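Local coordinates for protein race-specific elicitor A4 (Passalora fulva, PDB 6BN0) that binds chitin oligosaccharides through a CBM14-type chitin-binding module and triggers a hypersensitive response in tomato carrying the Cf-4 resistance gene, at residues 21-26 and 33-38. Numbering follows the deposited sequence.
Sequences DCLYPN and YIQCVP. With NAG (2-acetamido-2-deoxy-beta-D-glucopyranose), chain F; NAG (2-acetamido-2-deoxy-beta-D-glucopyranose), chain E; NAG (2-acetamido-2-deoxy-beta-D-glucopyranose), chain B.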
loop_
_atom_site.group_PDB
_atom_site.type_symbol
_atom_site.label_atom_id
_atom_site.label_comp_id
_atom_site.label_asym_id
_atom_site.label_seq_id
_atom_site.Cartn_x
_atom_site.Cartn_y
_atom_site.Cartn_z
ATOM N N ASP A 21 1.924 -7.619 -4.629
ATOM C CA ASP A 21 2.055 -9.069 -4.592
ATOM C C ASP A 21 0.814 -9.714 -3.976
ATOM O O ASP A 21 0.362 -9.303 -2.902
ATOM C CB ASP A 21 3.289 -9.469 -3.770
ATOM C CG ASP A 21 4.604 -9.088 -4.437
ATOM O OD1 ASP A 21 4.604 -8.841 -5.661
ATOM O OD2 ASP A 21 5.649 -9.041 -3.742
ATOM N N CYS A 22 0.304 -10.776 -4.619
ATOM C CA CYS A 22 -0.758 -11.602 -4.041
ATOM C C CYS A 22 -2.042 -10.808 -3.810
ATOM O O CYS A 22 -2.720 -11.008 -2.802
ATOM C CB CYS A 22 -0.301 -12.241 -2.721
ATOM S SG CYS A 22 1.287 -13.142 -2.720
ATOM N N LEU A 23 -2.370 -9.899 -4.732
ATOM C CA LEU A 23 -3.617 -9.126 -4.684
ATOM C C LEU A 23 -4.497 -9.514 -5.855
ATOM O O LEU A 23 -4.040 -9.503 -7.005
ATOM C CB LEU A 23 -3.347 -7.614 -4.730
ATOM C CG LEU A 23 -2.274 -7.090 -3.744
ATOM C CD1 LEU A 23 -2.017 -5.606 -3.907
ATOM C CD2 LEU A 23 -2.766 -7.313 -2.297
ATOM N N TYR A 24 -5.775 -9.809 -5.576
ATOM C CA TYR A 24 -6.666 -10.406 -6.568
ATOM C C TYR A 24 -8.033 -9.745 -6.493
ATOM O O TYR A 24 -8.396 -9.176 -5.456
ATOM C CB TYR A 24 -6.885 -11.913 -6.346
ATOM C CG TYR A 24 -5.638 -12.708 -6.463
ATOM C CD1 TYR A 24 -4.811 -12.889 -5.374
ATOM C CD2 TYR A 24 -5.291 -13.302 -7.683
ATOM C CE1 TYR A 24 -3.608 -13.649 -5.498
ATOM C CE2 TYR A 24 -4.134 -14.046 -7.815
ATOM C CZ TYR A 24 -3.293 -14.208 -6.727
ATOM O OH TYR A 24 -2.149 -14.985 -6.886
ATOM N N PRO A 25 -8.830 -9.838 -7.555
ATOM C CA PRO A 25 -10.197 -9.307 -7.466
ATOM C C PRO A 25 -11.007 -10.086 -6.435
ATOM O O PRO A 25 -10.788 -11.286 -6.216
ATOM C CB PRO A 25 -10.750 -9.513 -8.872
ATOM C CG PRO A 25 -9.550 -9.667 -9.735
ATOM C CD PRO A 25 -8.551 -10.410 -8.896
ATOM N N ASN A 26 -11.975 -9.399 -5.818
ATOM C CA ASN A 26 -13.000 -10.079 -5.042
ATOM C C ASN A 26 -14.222 -10.307 -5.935
ATOM O O ASN A 26 -14.824 -9.317 -6.383
ATOM C CB ASN A 26 -13.369 -9.234 -3.808
ATOM C CG ASN A 26 -14.424 -9.889 -2.948
ATOM O OD1 ASN A 26 -14.889 -10.975 -3.263
ATOM N ND2 ASN A 26 -14.817 -9.232 -1.843
ATOM N N TYR A 33 -10.825 -6.021 -2.494
ATOM C CA TYR A 33 -9.941 -6.931 -3.209
ATOM C C TYR A 33 -9.553 -8.021 -2.214
ATOM O O TYR A 33 -9.903 -7.953 -1.030
ATOM C CB TYR A 33 -8.730 -6.180 -3.788
ATOM C CG TYR A 33 -7.902 -5.435 -2.729
ATOM C CD1 TYR A 33 -8.305 -4.191 -2.256
ATOM C CD2 TYR A 33 -6.716 -5.998 -2.206
ATOM C CE1 TYR A 33 -7.552 -3.486 -1.303
ATOM C CE2 TYR A 33 -5.957 -5.312 -1.259
ATOM C CZ TYR A 33 -6.384 -4.051 -0.812
ATOM O OH TYR A 33 -5.681 -3.372 0.166
ATOM N N ILE A 34 -8.857 -9.050 -2.698
ATOM C CA ILE A 34 -8.425 -10.160 -1.855
ATOM C C ILE A 34 -6.904 -10.084 -1.759
ATOM O O ILE A 34 -6.215 -9.946 -2.779
ATOM C CB ILE A 34 -8.911 -11.516 -2.407
ATOM C CG1 ILE A 34 -10.448 -11.626 -2.236
ATOM C CG2 ILE A 34 -8.119 -12.701 -1.747
ATOM C CD1 ILE A 34 -11.133 -12.854 -2.940
ATOM N N GLN A 35 -6.392 -10.136 -0.531
ATOM C CA GLN A 35 -4.959 -10.161 -0.248
ATOM C C GLN A 35 -4.640 -11.480 0.451
ATOM O O GLN A 35 -5.384 -11.919 1.342
ATOM C CB GLN A 35 -4.527 -8.954 0.642
ATOM C CG GLN A 35 -3.059 -9.021 1.037
ATOM C CD GLN A 35 -2.536 -7.719 1.647
ATOM O OE1 GLN A 35 -1.354 -7.406 1.539
ATOM N NE2 GLN A 35 -3.423 -6.940 2.245
ATOM N N CYS A 36 -3.576 -12.135 0.017
ATOM C CA CYS A 36 -3.212 -13.457 0.524
ATOM C C CYS A 36 -2.197 -13.339 1.661
ATOM O O CYS A 36 -1.228 -12.591 1.555
ATOM C CB CYS A 36 -2.644 -14.300 -0.619
ATOM S SG CYS A 36 -3.785 -14.347 -2.012
ATOM N N VAL A 37 -2.420 -14.075 2.740
ATOM C CA VAL A 37 -1.477 -14.117 3.849
ATOM C C VAL A 37 -0.808 -15.486 3.823
ATOM O O VAL A 37 -1.475 -16.501 4.041
ATOM C CB VAL A 37 -2.169 -13.869 5.198
ATOM C CG1 VAL A 37 -1.179 -14.081 6.374
ATOM C CG2 VAL A 37 -2.827 -12.459 5.233
ATOM N N PRO A 38 0.502 -15.569 3.596
ATOM C CA PRO A 38 1.154 -16.893 3.551
ATOM C C PRO A 38 0.977 -17.656 4.848
ATOM O O PRO A 38 1.046 -17.085 5.931
ATOM C CB PRO A 38 2.642 -16.565 3.286
ATOM C CG PRO A 38 2.580 -15.236 2.560
ATOM C CD PRO A 38 1.428 -14.479 3.229
HETATM C C1 NAG F . -0.655 -6.056 7.265
HETATM C C2 NAG F . -1.759 -5.833 6.226
HETATM C C3 NAG F . -1.298 -4.778 5.208
HETATM C C4 NAG F . -0.863 -3.494 5.922
HETATM C C5 NAG F . 0.201 -3.846 6.968
HETATM C C6 NAG F . 0.686 -2.660 7.792
HETATM C C7 NAG F . -3.347 -7.611 5.621
HETATM C C8 NAG F . -3.565 -8.896 4.844
HETATM N N2 NAG F . -2.119 -7.074 5.556
HETATM O O1 NAG F . -1.063 -6.994 8.204
HETATM O O3 NAG F . -2.376 -4.533 4.328
HETATM O O4 NAG F . -0.216 -2.626 4.992
HETATM O O5 NAG F . -0.332 -4.806 7.893
HETATM O O6 NAG F . -0.433 -1.991 8.375
HETATM O O7 NAG F . -4.250 -7.090 6.271
HETATM C C1 NAG E . 3.680 -7.223 4.165
HETATM C C2 NAG E . 2.305 -6.995 3.562
HETATM C C3 NAG E . 2.381 -5.958 2.438
HETATM C C4 NAG E . 3.122 -4.700 2.895
HETATM C C5 NAG E . 4.471 -5.073 3.543
HETATM C C6 NAG E . 5.209 -3.898 4.177
HETATM C C7 NAG E . 0.730 -8.897 3.679
HETATM C C8 NAG E . 0.307 -10.218 3.044
HETATM N N2 NAG E . 1.738 -8.252 3.073
HETATM O O3 NAG E . 1.030 -5.637 2.094
HETATM O O4 NAG E . 3.401 -3.915 1.747
HETATM O O5 NAG E . 4.217 -5.992 4.609
HETATM O O6 NAG E . 4.334 -3.203 5.057
HETATM O O7 NAG E . 0.180 -8.450 4.689
HETATM C C1 NAG B . 0.208 0.304 -2.122
HETATM C C2 NAG B . -1.176 0.672 -2.662
HETATM C C3 NAG B . -1.067 1.613 -3.898
HETATM C C4 NAG B . -0.057 2.743 -3.644
HETATM C C5 NAG B . 1.252 2.191 -3.081
HETATM C C6 NAG B . 2.205 3.313 -2.670
HETATM C C7 NAG B . -2.912 -0.988 -2.198
HETATM C C8 NAG B . -3.639 -2.214 -2.678
HETATM N N2 NAG B . -1.932 -0.524 -2.992
HETATM O O3 NAG B . -2.354 2.190 -4.120
HETATM O O4 NAG B . 0.329 3.363 -4.862
HETATM O O5 NAG B . 0.938 1.465 -1.882
HETATM O O6 NAG B . 3.441 2.871 -2.126
HETATM O O7 NAG B . -3.190 -0.447 -1.130
#
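Tyr24 and Ile34 form the antiparallel hydrogen-bonded pair that joins strand 23-25 to residues 33-38, the axes of the two strands running at 148°. Tyr24 N donates to Ile34 O and Ile34 N to Tyr24 O, each over 2.8 Å. One step on, Leu23 and Gln35 make a non-hydrogen-bonded pair, and a longer bond from Cys36 N to Cys22 O (3.2 Å) extends the ladder.

The alternation sorts the side chains. Tyr24 and Ile34 share one face, where Tyr24 OH is held by Lys7 N. Cys36 SG, disulfide-bonded to Cys6, approaches Tyr24 CE1 to 3.6 Å, an oblique sulfur-aromatic contact 71° off the ring normal.

On the other face Leu23 and Gln35 run side by side: Leu23 CD2 lies 3.8 Å from Gln35 CG and also meets the Tyr33 ring obliquely, at CE2. With CG anti to the backbone N (chi1 176°) and the chain extended beyond it, Gln35 carries its amide to the glycan. There NE2 donates a weak bond to O3 of the chain F NAG (3.4 Å), while OE1 lies 3.0 Å from O3 of the chain E NAG.

The apolar flank supplied by Leu23 thus supports a glutamine whose two amide ends address different sugars. Tyr33, stacked with Trp58 and hydrogen-bonded through OH to another NAG, extends this chitin-binding surface, while disulfides Cys6-Cys36 and Cys16-Cys22 tether the hairpin to the preceding chain.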